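Local coordinates for histidinol dehydrogenase (Elizabethkingia anophelis NUHP1, PDB 6AN0), which probably catalyses the last step of histidine biosynthesis, the two successive NAD-dependent oxidations that turn L-histidinol into L-histidinaldehyde and then L-histidine, with a zinc ion per subunit, at residues A[326-330]-A[374-380]; A[271-275]-A[323-327]. All coordinates share one frame; numbering follows the deposited sequence.

Contact 1: residues A[326-330]-A[374-380]. With EDO (1,2-ethanediol), chain G.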
# COMPACT_ATOMS: atom_id res chain seq x y z
N LEU A 326 5.64 -5.64 -20.50
CA LEU A 326 4.63 -6.68 -20.35
C LEU A 326 5.01 -7.68 -19.26
O LEU A 326 4.14 -8.20 -18.55
CB LEU A 326 4.41 -7.41 -21.68
CG LEU A 326 3.82 -6.59 -22.83
CD1 LEU A 326 3.66 -7.45 -24.09
CD2 LEU A 326 2.49 -6.00 -22.43
N TYR A 327 6.31 -7.98 -19.12
CA TYR A 327 6.78 -8.96 -18.13
C TYR A 327 6.75 -8.38 -16.71
O TYR A 327 6.43 -9.09 -15.75
CB TYR A 327 8.19 -9.42 -18.50
CG TYR A 327 8.81 -10.43 -17.56
CD1 TYR A 327 8.52 -11.79 -17.67
CD2 TYR A 327 9.70 -10.04 -16.57
CE1 TYR A 327 9.10 -12.72 -16.82
CE2 TYR A 327 10.29 -10.95 -15.72
CZ TYR A 327 9.98 -12.29 -15.84
OH TYR A 327 10.57 -13.19 -15.00
N ALA A 328 7.10 -7.09 -16.57
CA ALA A 328 7.14 -6.34 -15.31
C ALA A 328 8.12 -6.99 -14.33
O ALA A 328 7.71 -7.55 -13.31
CB ALA A 328 5.74 -6.25 -14.70
N PRO A 329 9.42 -6.90 -14.61
CA PRO A 329 10.41 -7.65 -13.82
C PRO A 329 10.69 -7.04 -12.45
O PRO A 329 10.63 -5.82 -12.26
CB PRO A 329 11.67 -7.59 -14.70
CG PRO A 329 11.53 -6.25 -15.43
CD PRO A 329 10.04 -6.13 -15.71
N GLU A 330 11.00 -7.91 -11.49
CA GLU A 330 11.48 -7.43 -10.20
C GLU A 330 12.74 -6.57 -10.36
O GLU A 330 12.83 -5.47 -9.81
CB GLU A 330 11.76 -8.61 -9.27
CG GLU A 330 12.24 -8.18 -7.89
CD GLU A 330 12.89 -9.31 -7.11
OE1 GLU A 330 13.26 -10.33 -7.72
OE2 GLU A 330 13.05 -9.15 -5.88
N PRO A 374 8.88 -5.99 -5.54
CA PRO A 374 7.75 -6.81 -6.01
C PRO A 374 8.15 -7.73 -7.15
O PRO A 374 8.76 -7.30 -8.14
CB PRO A 374 6.73 -5.76 -6.49
CG PRO A 374 7.59 -4.61 -6.91
CD PRO A 374 8.73 -4.57 -5.91
N THR A 375 7.79 -8.98 -7.02
CA THR A 375 8.18 -10.03 -7.95
C THR A 375 6.92 -10.64 -8.59
O THR A 375 5.79 -10.29 -8.24
CB THR A 375 9.02 -11.06 -7.21
OG1 THR A 375 9.82 -11.79 -8.14
CG2 THR A 375 8.08 -11.98 -6.46
N ASN A 376 7.13 -11.55 -9.54
CA ASN A 376 6.05 -12.33 -10.14
C ASN A 376 5.02 -11.44 -10.83
O ASN A 376 3.84 -11.79 -10.94
CB ASN A 376 5.37 -13.22 -9.09
CG ASN A 376 4.59 -14.37 -9.71
OD1 ASN A 376 4.87 -14.80 -10.83
ND2 ASN A 376 3.61 -14.88 -8.97
N GLY A 377 5.46 -10.28 -11.32
CA GLY A 377 4.58 -9.34 -11.98
C GLY A 377 3.93 -8.33 -11.08
O GLY A 377 3.20 -7.45 -11.57
N TYR A 378 4.17 -8.39 -9.76
CA TYR A 378 3.62 -7.38 -8.88
C TYR A 378 4.26 -6.01 -9.08
O TYR A 378 3.79 -5.04 -8.48
CB TYR A 378 3.75 -7.82 -7.42
CG TYR A 378 2.69 -8.85 -7.08
CD1 TYR A 378 1.34 -8.50 -7.04
CD2 TYR A 378 3.03 -10.17 -6.83
CE1 TYR A 378 0.37 -9.43 -6.74
CE2 TYR A 378 2.04 -11.12 -6.53
CZ TYR A 378 0.72 -10.73 -6.49
OH TYR A 378 -0.26 -11.65 -6.19
N ALA A 379 5.29 -5.89 -9.92
CA ALA A 379 5.75 -4.55 -10.26
C ALA A 379 4.70 -3.79 -11.07
O ALA A 379 4.82 -2.57 -11.22
CB ALA A 379 7.08 -4.62 -11.03
N ARG A 380 3.65 -4.47 -11.56
CA ARG A 380 2.54 -3.77 -12.21
C ARG A 380 1.74 -2.91 -11.25
O ARG A 380 1.06 -1.98 -11.70
CB ARG A 380 1.58 -4.76 -12.88
CG ARG A 380 2.25 -5.58 -13.96
CD ARG A 380 1.30 -6.61 -14.59
NE ARG A 380 2.06 -7.49 -15.49
CZ ARG A 380 2.22 -8.80 -15.29
NH1 ARG A 380 1.66 -9.38 -14.24
NH2 ARG A 380 2.93 -9.52 -16.16
C1 EDO G . -0.19 -9.89 -10.30
O1 EDO G . 0.95 -10.67 -10.65
C2 EDO G . -0.01 -8.46 -10.78
O2 EDO G . -0.29 -8.41 -12.19
O HOH W 1 2.75 -5.38 -17.46
O HOH W 2 7.35 -8.03 -10.60
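R380 lays its CG against the methyl group of A328, with CG and A328 CB 3.6 Å apart, and carries its guanidinium on to the end of helix 317-327. The chain runs extended from CG to NE, which brings NH2 to the carbonyl of L326. R380 NH2 donates to L326 O at 3.0 Å. The N-H...O line is practically straight at 179°, and the oxygen lies in the guanidinium plane. Water 1 accepts from NE and returns a weak bond to the same carbonyl, while NH1 donates to an ethanediol, probably from the crystallisation liquor; in this crystal, bonds from NH2, NE and NH1 hold the rotation of the flat group. Beyond the helix, A328 takes positive phi and points its CB into the 374-380 loop; its CB lies 4.2 Å from A379 CB, an apolar contact. Water 2 knits the backbones together at this level, donating to A328 O (2.8 Å) and P374 O and accepting from A379 N and, weakly, from G377 N. Further along, the CA-H of E330 meets P374 O, E330 CA to P374 O being 3.4 Å, and T375 OG1 finds its bond in P240 O. Together these contacts join a helix C-terminus to a type I' turn, T375 to Y378, beside the catalytic pocket of the histidinol dehydrogenase fold, where E330 is the predicted proton acceptor.

Contact 2: residues A[271-275]-A[323-327]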
# COMPACT_ATOMS: atom_id res chain seq x y z
N GLN A 271 13.75 -16.99 -11.75
CA GLN A 271 13.66 -16.97 -13.20
C GLN A 271 14.51 -15.83 -13.73
O GLN A 271 14.50 -14.73 -13.17
CB GLN A 271 12.22 -16.80 -13.70
CG GLN A 271 12.10 -16.87 -15.22
CD GLN A 271 10.67 -16.76 -15.71
OE1 GLN A 271 9.98 -15.80 -15.40
NE2 GLN A 271 10.22 -17.75 -16.49
N VAL A 272 15.22 -16.07 -14.83
CA VAL A 272 15.94 -15.00 -15.49
C VAL A 272 15.51 -14.93 -16.95
O VAL A 272 15.19 -15.95 -17.58
CB VAL A 272 17.48 -15.13 -15.37
CG1 VAL A 272 17.89 -15.44 -13.92
CG2 VAL A 272 18.03 -16.19 -16.33
N ILE A 273 15.48 -13.71 -17.48
CA ILE A 273 15.11 -13.44 -18.86
C ILE A 273 16.21 -12.60 -19.48
O ILE A 273 16.56 -11.55 -18.92
CB ILE A 273 13.76 -12.70 -18.96
CG1 ILE A 273 12.66 -13.47 -18.22
CG2 ILE A 273 13.38 -12.49 -20.42
CD1 ILE A 273 12.24 -14.73 -18.91
N LEU A 274 16.76 -13.05 -20.60
CA LEU A 274 17.74 -12.28 -21.36
C LEU A 274 17.14 -11.89 -22.71
O LEU A 274 16.77 -12.76 -23.50
CB LEU A 274 19.03 -13.07 -21.56
CG LEU A 274 20.10 -12.50 -22.51
CD1 LEU A 274 20.58 -11.13 -22.03
CD2 LEU A 274 21.28 -13.46 -22.65
N LEU A 275 17.02 -10.58 -22.96
CA LEU A 275 16.59 -10.04 -24.24
C LEU A 275 17.81 -9.43 -24.92
O LEU A 275 18.51 -8.62 -24.30
CB LEU A 275 15.51 -8.97 -24.06
CG LEU A 275 14.27 -9.32 -23.23
CD1 LEU A 275 13.31 -8.13 -23.22
CD2 LEU A 275 13.58 -10.56 -23.78
N PHE A 323 8.57 -5.72 -24.48
CA PHE A 323 8.50 -7.02 -23.83
C PHE A 323 8.69 -6.89 -22.32
O PHE A 323 7.94 -7.47 -21.53
CB PHE A 323 9.53 -7.97 -24.43
CG PHE A 323 9.43 -9.39 -23.92
CD1 PHE A 323 8.88 -10.38 -24.72
CD2 PHE A 323 9.88 -9.74 -22.65
CE1 PHE A 323 8.78 -11.69 -24.26
CE2 PHE A 323 9.79 -11.03 -22.18
CZ PHE A 323 9.24 -12.02 -23.00
N SER A 324 9.70 -6.11 -21.90
CA SER A 324 9.97 -5.97 -20.47
C SER A 324 8.78 -5.36 -19.75
O SER A 324 8.45 -5.75 -18.62
CB SER A 324 11.22 -5.11 -20.26
OG SER A 324 11.54 -5.01 -18.87
N ASN A 325 8.11 -4.38 -20.38
CA ASN A 325 6.97 -3.73 -19.74
C ASN A 325 5.79 -4.69 -19.58
O ASN A 325 5.04 -4.60 -18.60
CB ASN A 325 6.55 -2.49 -20.55
CG ASN A 325 7.54 -1.32 -20.40
OD1 ASN A 325 8.25 -1.21 -19.40
ND2 ASN A 325 7.54 -0.42 -21.38
N LEU A 326 5.64 -5.64 -20.50
CA LEU A 326 4.63 -6.68 -20.35
C LEU A 326 5.01 -7.68 -19.26
O LEU A 326 4.14 -8.20 -18.55
CB LEU A 326 4.41 -7.41 -21.68
CG LEU A 326 3.82 -6.59 -22.83
CD1 LEU A 326 3.66 -7.45 -24.09
CD2 LEU A 326 2.49 -6.00 -22.43
N TYR A 327 6.31 -7.98 -19.12
CA TYR A 327 6.78 -8.96 -18.13
C TYR A 327 6.75 -8.38 -16.71
O TYR A 327 6.43 -9.09 -15.75
CB TYR A 327 8.19 -9.42 -18.50
CG TYR A 327 8.81 -10.43 -17.56
CD1 TYR A 327 8.52 -11.79 -17.67
CD2 TYR A 327 9.70 -10.04 -16.57
CE1 TYR A 327 9.10 -12.72 -16.82
CE2 TYR A 327 10.29 -10.95 -15.72
CZ TYR A 327 9.98 -12.29 -15.84
OH TYR A 327 10.57 -13.19 -15.00
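Y327 and Q271 meet through their polar ends, where helix 317-327 packs over the parallel sheet as in a Rossmann-like alpha/beta domain. The helix segment runs nearly antiparallel to strand 271-275, at 163°, with the axes 11.1 Å apart at closest approach. From Q271 CB the side chain leaves with CG anti to the backbone N (chi1 -176°) and stays extended to CD. CB and CG pass the Y327 hydroxyl a little beyond van der Waals contact, CD comes to 3.6 Å from Y327 OH, and OE1 accepts a hydrogen bond from Y327 OH at 2.7 Å. The donor stands 25° off the carbonyl plane of the amide, whereas OE1 itself lies in the plane of the tyrosine ring, at its edge. The amide NE2 is held separately by the carbonyls of Q308 and Q25, so both ends of this buried amide are satisfied and its flip is settled.

Two residues up the strand, I273 puts CG1 over a face of the Y327 ring, a CH-pi contact 4.2 Å from the centroid, and its CG2 reaches F323 CE2 at 4.3 Å. The branched residue thus bridges the two aromatics, which sit one helical turn apart. L275 closes the far end: CD1 rests 3.8 Å from F323 CD2, alongside the ring's attachment to CB, and W20 meets the F323 ring edge-to-face. The other methyl, L275 CD2, lies over a face of F323, 4.3 Å from the ring centroid.

Overall arrangement
Contacts 1 and 2 share L326 and Y327 and use the same helix, 317-327, in different ways: contact 2 sets its last turn on the six-stranded parallel sheet, and contact 1 joins its C-terminal end to the loop 374-380. Their centres are 9 Å apart, and they touch where P329 CD packs against S324 O at 3.3 Å. R26 spans both, donating to Y327 O and making a cation-pi contact with the Y327 ring. Contact 1 is nearer the active site: the side chain of E330 lies about 8 Å from a bound zinc ion, and that of Q271 in contact 2 about 13 Å.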